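Local coordinates for protein salt-tolerant glutaminase (Micrococcus luteus, PDB 3AGD) that probably catalyses the hydrolysis of L-glutamine to L-glutamate and ammonium, as a salt-tolerant member of the glutaminase family, at residues A[112-117]-A[164-169]; A[94-99]-A[171-176]; A[106-111]-A[117-122]. One frame throughout, in Å; residues are numbered along the deposited sequence.

Overall arrangement
The three contacts lie together in the glutaminase part of the chain, their centres 8 to 10 Å apart, where helices 114-123 and 165-176 meet the long loop before the former. Interaction 1 sits in the glutamate site: Asn114 and Asn167 hold L-glutamate when it is bound, though none is bound here. Interaction 2 closes the same loop against the later turns of helix 165-176, the nearest side-chain atoms of Phe96 and Asn114 being about 8 Å apart. Glu94 ties the two together: its OE1 is 2.9 Å from Asn114 N and its OE2 is 3.0 Å from Arg166 NH2. Interaction 3 packs residues 106-111, near the loop's end, against helix 114-123 and shares Ala117 with interaction 1.

Interaction 1. Residues A[112-117]-A[164-169]; sequences MINAGA and SDRNLS
Asn114 and Asn167 join the starts of two helices through their side-chain amides. Asn114 ND2 gives a hydrogen bond of 2.8 Å to Asn167 OD1, approaching in the carbonyl plane on a lone pair, with a C=O...N angle of 125°; the bond is distinctly bent at the hydrogen. The acceptor lies somewhat out of the donor's amide plane, and the two amides are turned 40° against each other. Asn114, its CG anti to the carbonyl carbon (chi1 -71°), sets out toward the other helix and the end of Asn167 swings in to meet it, bridging CA atoms 7.2 Å apart; the side chains cross at about a right angle.

This is the tight part. Around it the contact is looser: a water lies 3.1 Å from Asn114 ND2 and 3.5 Å from Asn167 ND2, accepting only weak bonds, and the exposed Arg166 reaches in with an extended chain. Its NH1 comes to 3.7 Å from Asn114 ND2, near the guanidinium plane, without a bond between these donors; a salt bridge to Glu94 holds the guanidinium instead.

Asparagine suits both places because its short amide carries a donor and an acceptor together. Both line the glutamate site, which holds no ligand in this chain, and Tyr191 touches both. Asn114 OD1 takes a hydrogen bond from Lys67, consistent with the SxxK layout (Ser64 to Lys67) of serine-dependent relatives in the beta-lactamase clan. With its oxygen turned to Lys67 and its nitrogen to Asn167, the Asn114 amide has a defined orientation, consistent with a polar pocket arranged before the ligand arrives.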
ATOM      1  N   MET A 112       9.197  -9.644 -14.154  1.00 13.80           N
ATOM      2  CA  MET A 112       9.609  -8.338 -14.673  1.00 14.87           C
ATOM      3  C   MET A 112      10.886  -8.366 -15.511  1.00 15.42           C
ATOM      4  O   MET A 112      11.109  -7.481 -16.340  1.00 17.43           O
ATOM      5  CB  MET A 112       9.782  -7.345 -13.520  1.00 15.15           C
ATOM      6  CG  MET A 112       8.497  -7.052 -12.754  1.00 18.16           C
ATOM      7  SD  MET A 112       7.177  -6.392 -13.807  1.00 20.77           S
ATOM      8  CE  MET A 112       6.141  -7.825 -14.022  1.00 21.35           C
ATOM      9  N   ILE A 113      11.726  -9.370 -15.292  1.00 14.09           N
ATOM     10  CA  ILE A 113      12.963  -9.499 -16.052  1.00 13.49           C
ATOM     11  C   ILE A 113      12.678 -10.364 -17.277  1.00 15.69           C
ATOM     12  O   ILE A 113      11.780 -11.212 -17.256  1.00 18.69           O
ATOM     13  CB  ILE A 113      14.087 -10.159 -15.217  1.00 14.29           C
ATOM     14  CG1 ILE A 113      13.681 -11.579 -14.817  1.00 16.84           C
ATOM     15  CG2 ILE A 113      14.367  -9.326 -13.973  1.00 15.38           C
ATOM     16  CD1 ILE A 113      14.768 -12.355 -14.095  1.00 17.04           C
ATOM     17  N   ASN A 114      13.444 -10.149 -18.338  1.00 13.72           N
ATOM     18  CA  ASN A 114      13.264 -10.887 -19.581  1.00 16.10           C
ATOM     19  C   ASN A 114      13.099 -12.390 -19.394  1.00 14.27           C
ATOM     20  O   ASN A 114      12.110 -12.964 -19.837  1.00 15.64           O
ATOM     21  CB  ASN A 114      14.433 -10.596 -20.524  1.00 17.32           C
ATOM     22  CG  ASN A 114      14.382  -9.190 -21.085  1.00 20.96           C
ATOM     23  OD1 ASN A 114      13.737  -8.305 -20.513  1.00 20.21           O
ATOM     24  ND2 ASN A 114      15.065  -8.970 -22.203  1.00 17.67           N
ATOM     25  N   ALA A 115      14.062 -13.020 -18.731  1.00 16.83           N
ATOM     26  CA  ALA A 115      14.016 -14.464 -18.499  1.00 15.09           C
ATOM     27  C   ALA A 115      12.675 -14.903 -17.910  1.00 15.25           C
ATOM     28  O   ALA A 115      12.103 -15.911 -18.323  1.00 17.21           O
ATOM     29  CB  ALA A 115      15.159 -14.879 -17.577  1.00 12.91           C
ATOM     30  N   GLY A 116      12.174 -14.149 -16.939  1.00 12.81           N
ATOM     31  CA  GLY A 116      10.895 -14.501 -16.349  1.00 13.78           C
ATOM     32  C   GLY A 116       9.752 -14.181 -17.301  1.00 14.45           C
ATOM     33  O   GLY A 116       8.715 -14.850 -17.291  1.00 15.71           O
ATOM     34  N   ALA A 117       9.940 -13.152 -18.124  1.00 10.84           N
ATOM     35  CA  ALA A 117       8.919 -12.741 -19.083  1.00 13.83           C
ATOM     36  C   ALA A 117       8.770 -13.781 -20.191  1.00 14.90           C
ATOM     37  O   ALA A 117       7.678 -13.977 -20.727  1.00 13.22           O
ATOM     38  CB  ALA A 117       9.275 -11.375 -19.677  1.00 13.89           C
ATOM     39  N   SER A 164      18.121 -10.351 -31.616  1.00 19.82           N
ATOM     40  CA  SER A 164      17.614 -10.936 -30.378  1.00 20.17           C
ATOM     41  C   SER A 164      18.507 -12.016 -29.769  1.00 18.54           C
ATOM     42  O   SER A 164      18.028 -12.870 -29.020  1.00 19.77           O
ATOM     43  CB  SER A 164      16.213 -11.511 -30.612  1.00 21.37           C
ATOM     44  OG  SER A 164      15.296 -10.497 -30.993  1.00 24.01           O
ATOM     45  N   ASP A 165      19.801 -11.979 -30.069  1.00 17.18           N
ATOM     46  CA  ASP A 165      20.703 -12.981 -29.529  1.00 18.40           C
ATOM     47  C   ASP A 165      20.649 -13.102 -28.007  1.00 19.17           C
ATOM     48  O   ASP A 165      20.638 -14.215 -27.480  1.00 19.94           O
ATOM     49  CB  ASP A 165      22.143 -12.720 -29.984  1.00 20.57           C
ATOM     50  CG  ASP A 165      22.436 -13.313 -31.347  1.00 21.41           C
ATOM     51  OD1 ASP A 165      22.149 -14.511 -31.547  1.00 21.93           O
ATOM     52  OD2 ASP A 165      22.957 -12.591 -32.217  1.00 21.89           O
ATOM     53  N   ARG A 166      20.604 -11.978 -27.296  1.00 17.15           N
ATOM     54  CA  ARG A 166      20.560 -12.047 -25.840  1.00 15.00           C
ATOM     55  C   ARG A 166      19.310 -12.767 -25.346  1.00 16.19           C
ATOM     56  O   ARG A 166      19.401 -13.649 -24.489  1.00 17.84           O
ATOM     57  CB  ARG A 166      20.646 -10.652 -25.199  1.00 15.25           C
ATOM     58  CG  ARG A 166      20.560 -10.709 -23.666  1.00 15.18           C
ATOM     59  CD  ARG A 166      21.031  -9.437 -22.970  1.00 14.01           C
ATOM     60  NE  ARG A 166      20.965  -9.575 -21.514  1.00 13.59           N
ATOM     61  CZ  ARG A 166      19.838  -9.586 -20.801  1.00 17.84           C
ATOM     62  NH1 ARG A 166      18.659  -9.455 -21.400  1.00 15.66           N
ATOM     63  NH2 ARG A 166      19.885  -9.755 -19.483  1.00 18.70           N
ATOM     64  N   ASN A 167      18.143 -12.410 -25.874  1.00 14.99           N
ATOM     65  CA  ASN A 167      16.919 -13.081 -25.432  1.00 16.99           C
ATOM     66  C   ASN A 167      16.893 -14.547 -25.858  1.00 18.02           C
ATOM     67  O   ASN A 167      16.330 -15.396 -25.155  1.00 17.26           O
ATOM     68  CB  ASN A 167      15.672 -12.352 -25.947  1.00 19.28           C
ATOM     69  CG  ASN A 167      15.340 -11.125 -25.117  1.00 17.32           C
ATOM     70  OD1 ASN A 167      15.496 -11.134 -23.895  1.00 18.69           O
ATOM     71  ND2 ASN A 167      14.870 -10.074 -25.771  1.00 15.67           N
ATOM     72  N   LEU A 168      17.491 -14.840 -27.012  1.00 15.90           N
ATOM     73  CA  LEU A 168      17.574 -16.214 -27.505  1.00 14.07           C
ATOM     74  C   LEU A 168      18.487 -16.984 -26.543  1.00 12.98           C
ATOM     75  O   LEU A 168      18.272 -18.162 -26.266  1.00 16.55           O
ATOM     76  CB  LEU A 168      18.154 -16.234 -28.921  1.00 12.71           C
ATOM     77  CG  LEU A 168      17.199 -15.812 -30.046  1.00 14.20           C
ATOM     78  CD1 LEU A 168      17.976 -15.483 -31.333  1.00 11.77           C
ATOM     79  CD2 LEU A 168      16.204 -16.929 -30.282  1.00  9.03           C
ATOM     80  N   SER A 169      19.502 -16.303 -26.025  1.00 13.41           N
ATOM     81  CA  SER A 169      20.418 -16.921 -25.073  1.00 13.76           C
ATOM     82  C   SER A 169      19.644 -17.300 -23.816  1.00 16.40           C
ATOM     83  O   SER A 169      19.758 -18.419 -23.318  1.00 17.90           O
ATOM     84  CB  SER A 169      21.533 -15.952 -24.699  1.00  9.75           C
ATOM     85  OG  SER A 169      22.261 -16.452 -23.595  1.00 16.30           O
TER
HETATM   86  O   HOH W   1      13.746  -7.087 -24.347  1.00 13.77           O

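Interaction 2. Residues A[94-99]-A[171-176]; sequences EAFNEL and AHMLRS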
ATOM      1  N   GLU A  94      17.996  -6.962 -14.444  1.00 24.33           N
ATOM      2  CA  GLU A  94      18.034  -7.699 -15.707  1.00 23.41           C
ATOM      3  C   GLU A  94      19.267  -8.588 -15.905  1.00 23.45           C
ATOM      4  O   GLU A  94      19.197  -9.592 -16.614  1.00 24.90           O
ATOM      5  CB  GLU A  94      17.885  -6.714 -16.873  1.00 21.79           C
ATOM      6  CG  GLU A  94      17.761  -7.351 -18.256  1.00 22.60           C
ATOM      7  CD  GLU A  94      16.700  -8.438 -18.321  1.00 22.45           C
ATOM      8  OE1 GLU A  94      15.585  -8.230 -17.797  1.00 19.89           O
ATOM      9  OE2 GLU A  94      16.978  -9.501 -18.910  1.00 20.17           O
ATOM     10  N   ALA A  95      20.385  -8.234 -15.275  1.00 22.98           N
ATOM     11  CA  ALA A  95      21.617  -9.021 -15.394  1.00 26.29           C
ATOM     12  C   ALA A  95      21.316 -10.488 -15.091  1.00 26.21           C
ATOM     13  O   ALA A  95      20.754 -10.805 -14.039  1.00 24.65           O
ATOM     14  CB  ALA A  95      22.676  -8.492 -14.423  1.00 29.09           C
ATOM     15  N   PHE A  96      21.690 -11.382 -16.005  1.00 24.33           N
ATOM     16  CA  PHE A  96      21.413 -12.801 -15.815  1.00 25.85           C
ATOM     17  C   PHE A  96      22.550 -13.617 -15.221  1.00 25.26           C
ATOM     18  O   PHE A  96      23.683 -13.565 -15.695  1.00 26.02           O
ATOM     19  CB  PHE A  96      21.000 -13.458 -17.135  1.00 27.60           C
ATOM     20  CG  PHE A  96      20.605 -14.907 -16.985  1.00 25.04           C
ATOM     21  CD1 PHE A  96      19.413 -15.253 -16.355  1.00 23.81           C
ATOM     22  CD2 PHE A  96      21.442 -15.922 -17.436  1.00 27.24           C
ATOM     23  CE1 PHE A  96      19.059 -16.594 -16.172  1.00 25.30           C
ATOM     24  CE2 PHE A  96      21.101 -17.268 -17.260  1.00 26.76           C
ATOM     25  CZ  PHE A  96      19.907 -17.604 -16.625  1.00 25.90           C
ATOM     26  N   ASN A  97      22.227 -14.382 -14.186  1.00 24.94           N
ATOM     27  CA  ASN A  97      23.192 -15.254 -13.536  1.00 25.61           C
ATOM     28  C   ASN A  97      22.570 -16.646 -13.547  1.00 25.15           C
ATOM     29  O   ASN A  97      21.475 -16.844 -13.016  1.00 25.06           O
ATOM     30  CB  ASN A  97      23.445 -14.815 -12.094  1.00 31.69           C
ATOM     31  CG  ASN A  97      24.577 -15.592 -11.444  1.00 42.59           C
ATOM     32  OD1 ASN A  97      24.650 -16.815 -11.559  1.00 45.65           O
ATOM     33  ND2 ASN A  97      25.464 -14.885 -10.754  1.00 46.19           N
ATOM     34  N   GLU A  98      23.264 -17.601 -14.159  1.00 25.86           N
ATOM     35  CA  GLU A  98      22.785 -18.979 -14.262  1.00 25.66           C
ATOM     36  C   GLU A  98      22.402 -19.580 -12.908  1.00 26.05           C
ATOM     37  O   GLU A  98      21.510 -20.421 -12.825  1.00 24.90           O
ATOM     38  CB  GLU A  98      23.857 -19.856 -14.920  1.00 25.46           C
ATOM     39  CG  GLU A  98      23.389 -21.261 -15.258  1.00 27.64           C
ATOM     40  CD  GLU A  98      24.486 -22.113 -15.870  1.00 25.73           C
ATOM     41  OE1 GLU A  98      25.495 -21.547 -16.330  1.00 23.58           O
ATOM     42  OE2 GLU A  98      24.333 -23.350 -15.901  1.00 26.92           O
ATOM     43  N   LEU A  99      23.087 -19.148 -11.854  1.00 28.74           N
ATOM     44  CA  LEU A  99      22.833 -19.641 -10.504  1.00 30.00           C
ATOM     45  C   LEU A  99      21.365 -19.541 -10.092  1.00 29.32           C
ATOM     46  O   LEU A  99      20.866 -20.383  -9.355  1.00 31.09           O
ATOM     47  CB  LEU A  99      23.687 -18.867  -9.497  1.00 35.15           C
ATOM     48  CG  LEU A  99      25.208 -19.007  -9.614  1.00 40.65           C
ATOM     49  CD1 LEU A  99      25.886 -18.052  -8.639  1.00 42.30           C
ATOM     50  CD2 LEU A  99      25.620 -20.444  -9.325  1.00 43.34           C
ATOM     51  N   ALA A 171      16.422 -17.726 -23.518  1.00 17.76           N
ATOM     52  CA  ALA A 171      15.476 -18.773 -23.877  1.00 16.35           C
ATOM     53  C   ALA A 171      16.144 -20.147 -23.907  1.00 18.12           C
ATOM     54  O   ALA A 171      15.597 -21.120 -23.382  1.00 21.00           O
ATOM     55  CB  ALA A 171      14.840 -18.467 -25.229  1.00 14.99           C
ATOM     56  N   HIS A 172      17.321 -20.237 -24.522  1.00 17.97           N
ATOM     57  CA  HIS A 172      18.033 -21.515 -24.582  1.00 17.98           C
ATOM     58  C   HIS A 172      18.403 -22.006 -23.189  1.00 17.53           C
ATOM     59  O   HIS A 172      18.252 -23.187 -22.880  1.00 20.90           O
ATOM     60  CB  HIS A 172      19.298 -21.397 -25.438  1.00 14.98           C
ATOM     61  CG  HIS A 172      19.055 -21.580 -26.905  1.00 15.93           C
ATOM     62  ND1 HIS A 172      18.650 -22.781 -27.448  1.00 13.82           N
ATOM     63  CD2 HIS A 172      19.164 -20.718 -27.944  1.00 19.40           C
ATOM     64  CE1 HIS A 172      18.523 -22.651 -28.757  1.00 13.50           C
ATOM     65  NE2 HIS A 172      18.830 -21.408 -29.084  1.00 17.30           N
ATOM     66  N   MET A 173      18.883 -21.104 -22.343  1.00 16.65           N
ATOM     67  CA  MET A 173      19.256 -21.491 -20.991  1.00 17.47           C
ATOM     68  C   MET A 173      18.026 -21.986 -20.235  1.00 15.74           C
ATOM     69  O   MET A 173      18.087 -22.973 -19.505  1.00 14.10           O
ATOM     70  CB  MET A 173      19.881 -20.311 -20.243  1.00 19.40           C
ATOM     71  CG  MET A 173      20.523 -20.700 -18.911  1.00 22.18           C
ATOM     72  SD  MET A 173      21.972 -21.786 -19.099  1.00 21.66           S
ATOM     73  CE  MET A 173      23.244 -20.575 -19.443  1.00 17.55           C
ATOM     74  N   LEU A 174      16.902 -21.300 -20.409  1.00 15.93           N
ATOM     75  CA  LEU A 174      15.678 -21.700 -19.723  1.00 16.23           C
ATOM     76  C   LEU A 174      15.212 -23.092 -20.163  1.00 17.40           C
ATOM     77  O   LEU A 174      14.732 -23.868 -19.337  1.00 18.62           O
ATOM     78  CB  LEU A 174      14.573 -20.661 -19.950  1.00 12.48           C
ATOM     79  CG  LEU A 174      14.816 -19.285 -19.310  1.00 14.11           C
ATOM     80  CD1 LEU A 174      13.737 -18.310 -19.756  1.00 12.50           C
ATOM     81  CD2 LEU A 174      14.822 -19.403 -17.791  1.00 10.79           C
ATOM     82  N   ARG A 175      15.348 -23.411 -21.452  1.00 15.66           N
ATOM     83  CA  ARG A 175      14.957 -24.736 -21.943  1.00 18.08           C
ATOM     84  C   ARG A 175      15.859 -25.762 -21.258  1.00 21.13           C
ATOM     85  O   ARG A 175      15.411 -26.823 -20.836  1.00 19.86           O
ATOM     86  CB  ARG A 175      15.156 -24.849 -23.461  1.00 16.32           C
ATOM     87  CG  ARG A 175      14.005 -24.333 -24.307  1.00 22.22           C
ATOM     88  CD  ARG A 175      14.380 -24.305 -25.786  1.00 24.39           C
ATOM     89  NE  ARG A 175      14.880 -25.594 -26.254  1.00 25.05           N
ATOM     90  CZ  ARG A 175      14.120 -26.662 -26.471  1.00 23.96           C
ATOM     91  NH1 ARG A 175      12.811 -26.604 -26.271  1.00 21.68           N
ATOM     92  NH2 ARG A 175      14.676 -27.797 -26.875  1.00 21.81           N
ATOM     93  N   SER A 176      17.140 -25.416 -21.173  1.00 20.48           N
ATOM     94  CA  SER A 176      18.163 -26.248 -20.560  1.00 20.79           C
ATOM     95  C   SER A 176      17.762 -26.706 -19.161  1.00 20.05           C
ATOM     96  O   SER A 176      18.094 -27.815 -18.746  1.00 19.01           O
ATOM     97  CB  SER A 176      19.473 -25.459 -20.493  1.00 24.52           C
ATOM     98  OG  SER A 176      20.497 -26.210 -19.883  1.00 39.14           O
TER
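Met173 CG rests 3.9 Å from Phe96 CE2 and equally far from CZ, so the methionine chain meets the outer end of the ring. Beyond CG, Met173 bends at chi2 and chi3 (66° and 83°), which carries its sulfur and methyl across the side chain of Glu98. There Met173 SD lies 4.1 Å from Glu98 CG, and Met173 CE is 4.0 Å from Glu98 OE1, with the two chains crossing at about a right angle. Methionine suits this place: its flexible, unbranched chain can follow an aromatic ring at one end and a glutamate at the other, sulfur beside CG and CD and methyl against the carboxylate.

The contact joins an irregular loop to the last turns of helix 165-176 at the protein surface. Within the loop, Asn97 OD1 accepts a hydrogen bond of 2.8 Å from Leu99 N, forming an Asx turn that bends the backbone around Glu98.

Further out, Glu98 OE2 is hydrogen-bonded to Tyr177, just past the helical segment, which holds the carboxylate near the methionine. Phe96 also touches Leu170 on the same helix and Leu101 in the loop.

Interaction 3. Residues A[106-111]-A[117-122]; sequences HRPDNA and ALAVHQ
Ala111 CB and Val120 CG2 make one of two apolar contacts here, at 4.0 Å; the other is between Pro108 CG and Ala119 CB, also at 4.0 Å. In Val120, CG1 stands anti to the backbone N (chi1 162°), leaving CG2 beside that nitrogen as the branch that meets the alanine. Pro108 presents the CG corner of its ring to a single methyl group. Each residue type fits its place: alanine on the helix lets the loop come close to it, proline offers the helix a rigid apolar ring, and the second methyl of the branched valine spans to Ala111.

With only five residues between them, the two segments run past each other, and the incoming loop lies along the helix it leads into. Helix 114-123 thus carries its own approaching chain along one side, with Pro108 against Ala119, and Ala111 against Ala117 and Val120, positions about one turn apart.

A backbone oxygen also takes part: Ala117 CB lies 3.9 Å from Ala111 O. No hydrogen bond crosses between the segments.

Other helices also pack on these buried residues. Tyr71 of helix 67-78 touches both Ala111 and Val120, while Leu174 of helix 165-176 packs on Pro108. Ala117 also touches Lys67 and Tyr191, which places this end of the contact beside the glutamate site.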
ATOM      1  N   HIS A 106      14.285 -24.219 -10.015  1.00 40.22           N
ATOM      2  CA  HIS A 106      14.621 -24.075 -11.431  1.00 37.45           C
ATOM      3  C   HIS A 106      13.674 -23.098 -12.112  1.00 32.62           C
ATOM      4  O   HIS A 106      12.832 -23.494 -12.916  1.00 34.10           O
ATOM      5  CB  HIS A 106      14.534 -25.427 -12.140  1.00 38.31           C
ATOM      6  CG  HIS A 106      15.421 -26.477 -11.547  1.00 41.08           C
ATOM      7  ND1 HIS A 106      16.773 -26.285 -11.356  1.00 37.96           N
ATOM      8  CD2 HIS A 106      15.150 -27.726 -11.106  1.00 42.04           C
ATOM      9  CE1 HIS A 106      17.297 -27.373 -10.820  1.00 41.09           C
ATOM     10  NE2 HIS A 106      16.334 -28.264 -10.657  1.00 41.75           N
ATOM     11  N   ARG A 107      13.813 -21.820 -11.791  1.00 26.87           N
ATOM     12  CA  ARG A 107      12.949 -20.808 -12.379  1.00 23.50           C
ATOM     13  C   ARG A 107      13.616 -19.440 -12.324  1.00 21.05           C
ATOM     14  O   ARG A 107      14.350 -19.139 -11.378  1.00 18.50           O
ATOM     15  CB  ARG A 107      11.624 -20.762 -11.617  1.00 20.23           C
ATOM     16  CG  ARG A 107      11.779 -20.272 -10.179  1.00 21.78           C
ATOM     17  CD  ARG A 107      10.569 -20.591  -9.314  1.00 24.37           C
ATOM     18  NE  ARG A 107      10.813 -20.197  -7.930  1.00 26.28           N
ATOM     19  CZ  ARG A 107      10.066 -20.575  -6.897  1.00 29.47           C
ATOM     20  NH1 ARG A 107       9.014 -21.363  -7.085  1.00 30.37           N
ATOM     21  NH2 ARG A 107      10.378 -20.166  -5.672  1.00 27.27           N
ATOM     22  N   PRO A 108      13.391 -18.599 -13.352  1.00 20.40           N
ATOM     23  CA  PRO A 108      13.989 -17.262 -13.359  1.00 19.28           C
ATOM     24  C   PRO A 108      13.452 -16.505 -12.140  1.00 18.90           C
ATOM     25  O   PRO A 108      12.394 -16.855 -11.613  1.00 16.43           O
ATOM     26  CB  PRO A 108      13.517 -16.677 -14.693  1.00 17.98           C
ATOM     27  CG  PRO A 108      12.225 -17.397 -14.954  1.00 18.67           C
ATOM     28  CD  PRO A 108      12.555 -18.812 -14.547  1.00 19.60           C
ATOM     29  N   ASP A 109      14.166 -15.473 -11.698  1.00 17.73           N
ATOM     30  CA  ASP A 109      13.765 -14.720 -10.512  1.00 15.04           C
ATOM     31  C   ASP A 109      12.361 -14.114 -10.456  1.00 17.94           C
ATOM     32  O   ASP A 109      11.688 -14.225  -9.428  1.00 19.87           O
ATOM     33  CB  ASP A 109      14.806 -13.642 -10.203  1.00 14.56           C
ATOM     34  CG  ASP A 109      16.073 -14.221  -9.587  1.00 19.91           C
ATOM     35  OD1 ASP A 109      16.025 -15.378  -9.114  1.00 19.38           O
ATOM     36  OD2 ASP A 109      17.108 -13.522  -9.562  1.00 24.89           O
ATOM     37  N   ASN A 110      11.911 -13.462 -11.521  1.00 13.63           N
ATOM     38  CA  ASN A 110      10.569 -12.881 -11.500  1.00 14.30           C
ATOM     39  C   ASN A 110      10.058 -12.523 -12.892  1.00 12.70           C
ATOM     40  O   ASN A 110      10.808 -12.560 -13.863  1.00 15.13           O
ATOM     41  CB  ASN A 110      10.526 -11.642 -10.596  1.00 13.02           C
ATOM     42  CG  ASN A 110      11.450 -10.545 -11.072  1.00 15.27           C
ATOM     43  OD1 ASN A 110      12.535 -10.347 -10.526  1.00 21.25           O
ATOM     44  ND2 ASN A 110      11.030  -9.830 -12.106  1.00  7.32           N
ATOM     45  N   ALA A 111       8.778 -12.167 -12.969  1.00 11.80           N
ATOM     46  CA  ALA A 111       8.119 -11.835 -14.231  1.00 13.98           C
ATOM     47  C   ALA A 111       8.509 -10.514 -14.889  1.00 15.55           C
ATOM     48  O   ALA A 111       8.182 -10.295 -16.057  1.00 18.76           O
ATOM     49  CB  ALA A 111       6.591 -11.881 -14.042  1.00 15.22           C
ATOM     50  N   ALA A 117       9.940 -13.152 -18.124  1.00 10.84           N
ATOM     51  CA  ALA A 117       8.919 -12.741 -19.083  1.00 13.83           C
ATOM     52  C   ALA A 117       8.770 -13.781 -20.191  1.00 14.90           C
ATOM     53  O   ALA A 117       7.678 -13.977 -20.727  1.00 13.22           O
ATOM     54  CB  ALA A 117       9.275 -11.375 -19.677  1.00 13.89           C
ATOM     55  N   LEU A 118       9.874 -14.445 -20.528  1.00 13.80           N
ATOM     56  CA  LEU A 118       9.863 -15.484 -21.548  1.00 16.32           C
ATOM     57  C   LEU A 118       9.137 -16.692 -20.963  1.00 17.54           C
ATOM     58  O   LEU A 118       8.368 -17.362 -21.652  1.00 18.68           O
ATOM     59  CB  LEU A 118      11.298 -15.865 -21.943  1.00 14.50           C
ATOM     60  CG  LEU A 118      12.102 -14.806 -22.714  1.00 16.76           C
ATOM     61  CD1 LEU A 118      13.580 -15.164 -22.696  1.00 16.47           C
ATOM     62  CD2 LEU A 118      11.590 -14.702 -24.152  1.00 15.17           C
ATOM     63  N   ALA A 119       9.379 -16.959 -19.682  1.00 13.36           N
ATOM     64  CA  ALA A 119       8.735 -18.080 -19.003  1.00 14.02           C
ATOM     65  C   ALA A 119       7.231 -17.842 -18.932  1.00 14.55           C
ATOM     66  O   ALA A 119       6.442 -18.776 -19.064  1.00 17.46           O
ATOM     67  CB  ALA A 119       9.308 -18.248 -17.593  1.00 12.66           C
ATOM     68  N   VAL A 120       6.843 -16.586 -18.721  1.00 14.73           N
ATOM     69  CA  VAL A 120       5.432 -16.208 -18.646  1.00 14.69           C
ATOM     70  C   VAL A 120       4.723 -16.403 -19.992  1.00 17.51           C
ATOM     71  O   VAL A 120       3.618 -16.938 -20.047  1.00 18.84           O
ATOM     72  CB  VAL A 120       5.276 -14.729 -18.216  1.00 17.54           C
ATOM     73  CG1 VAL A 120       3.874 -14.223 -18.553  1.00 15.58           C
ATOM     74  CG2 VAL A 120       5.537 -14.594 -16.715  1.00 17.59           C
ATOM     75  N   HIS A 121       5.358 -15.973 -21.076  1.00 19.08           N
ATOM     76  CA  HIS A 121       4.752 -16.110 -22.395  1.00 21.70           C
ATOM     77  C   HIS A 121       4.515 -17.583 -22.735  1.00 21.80           C
ATOM     78  O   HIS A 121       3.498 -17.934 -23.328  1.00 22.68           O
ATOM     79  CB  HIS A 121       5.638 -15.452 -23.455  1.00 20.80           C
ATOM     80  CG  HIS A 121       4.919 -15.154 -24.732  1.00 22.06           C
ATOM     81  ND1 HIS A 121       4.578 -16.131 -25.645  1.00 24.45           N
ATOM     82  CD2 HIS A 121       4.424 -13.993 -25.225  1.00 18.80           C
ATOM     83  CE1 HIS A 121       3.904 -15.585 -26.641  1.00 20.86           C
ATOM     84  NE2 HIS A 121       3.797 -14.289 -26.410  1.00 20.46           N
ATOM     85  N   GLN A 122       5.456 -18.433 -22.333  1.00 20.05           N
ATOM     86  CA  GLN A 122       5.389 -19.873 -22.560  1.00 18.69           C
ATOM     87  C   GLN A 122       4.220 -20.527 -21.817  1.00 20.37           C
ATOM     88  O   GLN A 122       3.768 -21.605 -22.196  1.00 22.62           O
ATOM     89  CB  GLN A 122       6.718 -20.526 -22.124  1.00 15.97           C
ATOM     90  CG  GLN A 122       6.674 -22.055 -21.930  1.00 17.18           C
ATOM     91  CD  GLN A 122       6.822 -22.841 -23.224  1.00 17.94           C
ATOM     92  OE1 GLN A 122       7.935 -23.102 -23.685  1.00 18.99           O
ATOM     93  NE2 GLN A 122       5.697 -23.215 -23.819  1.00 16.05           N
TER